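Local coordinates for Phosphoglucomutase/phosphomannomutase family protein (Burkholderia thailandensis, PDB 3UW2), which probably transfers a phosphoryl group within sugar phosphates, as phosphohexose mutases do, and holds a metal ion, seen here as zinc, at residues Asp179-Val182 / Glu183-Gly187; Glu291-Leu294 / Ser295-Pro298. All coordinates share one frame; numbering follows the deposited sequence.

Contact 1. Residues Asp179-Val182 / Glu183-Gly187; sequences DQYV and ERIVG
Tyr181 O takes a good hydrogen bond from Ile185 N, 3.1 Å away, and a second, weak one from Arg184 N. Both donors belong to the next turn of helix 178-186, which lies in the range of alpha/beta/alpha domain II. Arg184 N also bonds to Gln180 O at 2.9 Å, so this one N-H is shared between two carbonyls. Val186 N to Val182 O, 2.9 Å long, is straighter, with 172° at the hydrogen.

On the buried side, the Tyr181 side chain swings away from its own backbone N (chi1 180°) and runs alongside Ile185. Ile185 CD1 then sits over one face of the ring, off centre toward the hydroxyl end, in a CH-pi contact 3.8 Å from the centroid. Phe106 meets the ring edge-to-face, and Asp363 binds Tyr181 OH. Val182 and Val186 lie side by side and turn toward helix 206-216, where they touch Leu209 and Ala216.

The outer side is acidic. Asp179 and Glu183 run the same way, with their carboxylate planes 35° apart. Their charges would disfavour each other, but Asp179 OD1 has a salt bridge to Arg212, which probably offsets this. The extended Glu183 chain reaches back along the helix toward Asp179. Its OE2 ends 3.3 Å from Asp179 CB and 4.5 Å from Asp179 OD2.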
# COMPACT_ATOMS: atom_id res chain seq x y z
N ASP A 179 10.70 14.58 13.26
CA ASP A 179 10.61 16.02 13.13
C ASP A 179 10.87 16.43 11.68
O ASP A 179 10.15 17.28 11.17
CB ASP A 179 11.67 16.74 13.98
CG ASP A 179 11.37 16.68 15.47
OD1 ASP A 179 10.28 16.23 15.89
OD2 ASP A 179 12.27 17.08 16.23
N GLN A 180 11.91 15.87 11.03
CA GLN A 180 12.15 16.19 9.60
C GLN A 180 10.91 15.81 8.78
O GLN A 180 10.50 16.52 7.88
CB GLN A 180 13.29 15.39 8.99
CG GLN A 180 14.65 15.88 9.33
CD GLN A 180 15.71 15.03 8.69
OE1 GLN A 180 16.49 14.37 9.37
NE2 GLN A 180 15.77 15.08 7.37
N TYR A 181 10.35 14.66 9.06
CA TYR A 181 9.15 14.23 8.28
C TYR A 181 7.96 15.21 8.43
O TYR A 181 7.40 15.72 7.45
CB TYR A 181 8.78 12.87 8.78
CG TYR A 181 7.55 12.25 8.08
CD1 TYR A 181 7.66 11.63 6.83
CD2 TYR A 181 6.33 12.24 8.72
CE1 TYR A 181 6.49 11.03 6.23
CE2 TYR A 181 5.20 11.68 8.16
CZ TYR A 181 5.29 11.06 6.90
OH TYR A 181 4.14 10.46 6.34
N VAL A 182 7.56 15.46 9.66
CA VAL A 182 6.44 16.36 9.91
C VAL A 182 6.71 17.73 9.30
O VAL A 182 5.83 18.28 8.61
CB VAL A 182 6.11 16.48 11.42
CG1 VAL A 182 4.97 17.50 11.65
CG2 VAL A 182 5.73 15.08 11.97
N GLU A 183 7.91 18.27 9.52
CA GLU A 183 8.23 19.61 9.03
C GLU A 183 8.25 19.64 7.52
O GLU A 183 7.98 20.70 6.90
CB GLU A 183 9.58 20.10 9.55
CG GLU A 183 9.49 20.39 11.04
CD GLU A 183 10.85 20.39 11.72
OE1 GLU A 183 11.79 21.06 11.20
OE2 GLU A 183 10.99 19.73 12.78
N ARG A 184 8.56 18.49 6.93
CA ARG A 184 8.66 18.46 5.48
C ARG A 184 7.24 18.53 4.91
O ARG A 184 7.00 19.23 3.92
CB ARG A 184 9.49 17.27 4.97
CG ARG A 184 9.31 16.92 3.51
CD ARG A 184 9.84 18.00 2.54
NE ARG A 184 9.69 17.56 1.15
CZ ARG A 184 8.54 17.64 0.46
NH1 ARG A 184 7.43 18.16 1.00
NH2 ARG A 184 8.50 17.19 -0.79
N ILE A 185 6.28 17.83 5.51
CA ILE A 185 4.92 17.88 5.04
C ILE A 185 4.19 19.24 5.33
O ILE A 185 3.52 19.84 4.44
CB ILE A 185 4.10 16.68 5.58
CG1 ILE A 185 4.67 15.33 4.99
CG2 ILE A 185 2.65 16.89 5.19
CD1 ILE A 185 4.11 14.08 5.66
N VAL A 186 4.33 19.69 6.57
CA VAL A 186 3.74 20.95 7.06
C VAL A 186 4.21 22.18 6.29
O VAL A 186 3.40 23.05 5.97
CB VAL A 186 3.95 21.06 8.61
CG1 VAL A 186 3.73 22.48 9.15
CG2 VAL A 186 3.00 20.08 9.30
N GLY A 187 5.51 22.25 5.97
CA GLY A 187 6.08 23.35 5.19
C GLY A 187 5.59 23.37 3.74
O GLY A 187 5.73 24.38 3.09

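Contact 2. Residues Glu291-Leu294 / Ser295-Pro298; sequences EEVL and SRNP
Ser295 turns its hydroxyl back onto the preceding turn, where OG donates to Glu292 O at 2.7 Å. Its chi1 of 88° sets OG between the backbone N and the carbonyl carbon, within range of that oxygen. Ser295 N bonds to Glu291 O at 3.1 Å and only weakly to Glu292 O.

Arg296 follows with a side-on, two-nitrogen grip on the Glu292 carboxylate. NE meets OE2 of Glu292 at 2.7 Å, and NH2 meets OE1 of Glu292 at the same distance. Both oxygens use their syn lone pairs, and the two flat groups are nearly coplanar, 18° apart. The Glu292 chain bends at chi2 (-70°), which brings its carboxylate round to the arginine. The paired bonds fix the turn of the guanidinium, and NH2 has a second salt bridge to Asp356.

Asn297 leaves the helix, but its side chain reaches back. ND2 donates to Val293 O at 3.0 Å in a nearly straight bond. Arg296 N also donates to Val293 O, from the opposite face of the carbonyl plane. Asp356 OD1 accepts from ND2 as well, so Asn297 and Arg296 share that partner. Asn297 N bonds weakly to Leu294 O.

Pro298 has no N-H to continue the series, and its CD lies 4.0 Å from Leu294 O. This is the weakly bonded C-terminal end of a helix, where the Ser295 and Asn297 side chains donate to main-chain carbonyls beside an i to i+4 Glu-Arg salt bridge.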
# COMPACT_ATOMS: atom_id res chain seq x y z
N GLU A 291 -7.22 14.92 -10.58
CA GLU A 291 -7.71 16.19 -11.04
C GLU A 291 -6.80 17.32 -10.54
O GLU A 291 -6.38 18.18 -11.32
CB GLU A 291 -9.17 16.39 -10.61
CG GLU A 291 -9.69 17.83 -10.71
CD GLU A 291 -11.19 17.90 -10.36
OE1 GLU A 291 -11.64 17.25 -9.36
OE2 GLU A 291 -11.92 18.60 -11.09
N GLU A 292 -6.52 17.35 -9.26
CA GLU A 292 -5.68 18.42 -8.72
C GLU A 292 -4.22 18.36 -9.30
O GLU A 292 -3.65 19.38 -9.72
CB GLU A 292 -5.67 18.31 -7.19
CG GLU A 292 -5.07 19.53 -6.49
CD GLU A 292 -3.56 19.67 -6.68
OE1 GLU A 292 -2.87 18.63 -6.69
OE2 GLU A 292 -3.07 20.82 -6.85
N VAL A 293 -3.63 17.16 -9.36
CA VAL A 293 -2.27 17.00 -9.90
C VAL A 293 -2.21 17.43 -11.37
O VAL A 293 -1.32 18.16 -11.77
CB VAL A 293 -1.77 15.55 -9.68
CG1 VAL A 293 -0.51 15.16 -10.49
CG2 VAL A 293 -1.59 15.30 -8.20
N LEU A 294 -3.18 16.97 -12.17
CA LEU A 294 -3.16 17.31 -13.58
C LEU A 294 -3.36 18.81 -13.87
O LEU A 294 -2.86 19.35 -14.88
CB LEU A 294 -4.20 16.47 -14.34
CG LEU A 294 -3.78 14.99 -14.43
CD1 LEU A 294 -5.05 14.25 -14.90
CD2 LEU A 294 -2.61 14.84 -15.45
N SER A 295 -4.05 19.50 -12.96
CA SER A 295 -4.23 20.91 -13.07
C SER A 295 -2.88 21.59 -13.04
O SER A 295 -2.75 22.59 -13.66
CB SER A 295 -5.13 21.43 -11.91
OG SER A 295 -4.34 21.75 -10.78
N ARG A 296 -1.86 21.02 -12.38
CA ARG A 296 -0.48 21.57 -12.39
C ARG A 296 0.52 20.83 -13.32
O ARG A 296 1.66 21.25 -13.44
CB ARG A 296 0.13 21.67 -10.95
CG ARG A 296 -0.66 22.66 -10.01
CD ARG A 296 -0.23 22.61 -8.52
NE ARG A 296 -0.59 21.33 -7.89
CZ ARG A 296 0.22 20.27 -7.76
NH1 ARG A 296 1.49 20.32 -8.20
NH2 ARG A 296 -0.24 19.16 -7.22
N ASN A 297 0.09 19.73 -13.94
CA ASN A 297 0.96 18.90 -14.74
C ASN A 297 0.18 18.47 -16.00
O ASN A 297 -0.17 17.29 -16.11
CB ASN A 297 1.33 17.62 -13.95
CG ASN A 297 2.24 17.90 -12.77
OD1 ASN A 297 3.44 17.96 -12.96
ND2 ASN A 297 1.67 18.12 -11.56
N PRO A 298 -0.13 19.40 -16.92
CA PRO A 298 -0.99 19.07 -18.08
C PRO A 298 -0.34 18.00 -18.93
O PRO A 298 0.90 18.03 -19.12
CB PRO A 298 -1.08 20.38 -18.87
CG PRO A 298 -0.58 21.45 -17.96
CD PRO A 298 0.30 20.81 -16.90

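Overall arrangement
Both contacts are local, each within one helix and the residues just after it. Contact 1 comes first along the chain, on helix 178-186 in the range of domain II. Contact 2 comes later, at the end of helix 282-296 in the range of domain III. Their centres are 23 Å apart, and their nearest atoms about 11 Å, so they do not touch. Helix 364-375 packs on both, through Leu365, Tyr366 and Ala369 at contact 1 and Arg370 and Ile374 at contact 2. It therefore links the two regions. Contact 1 lies nearer the metal site, with the Tyr181 side chain about 13 Å from the zinc ion. Contact 2 lies away from the annotated sites.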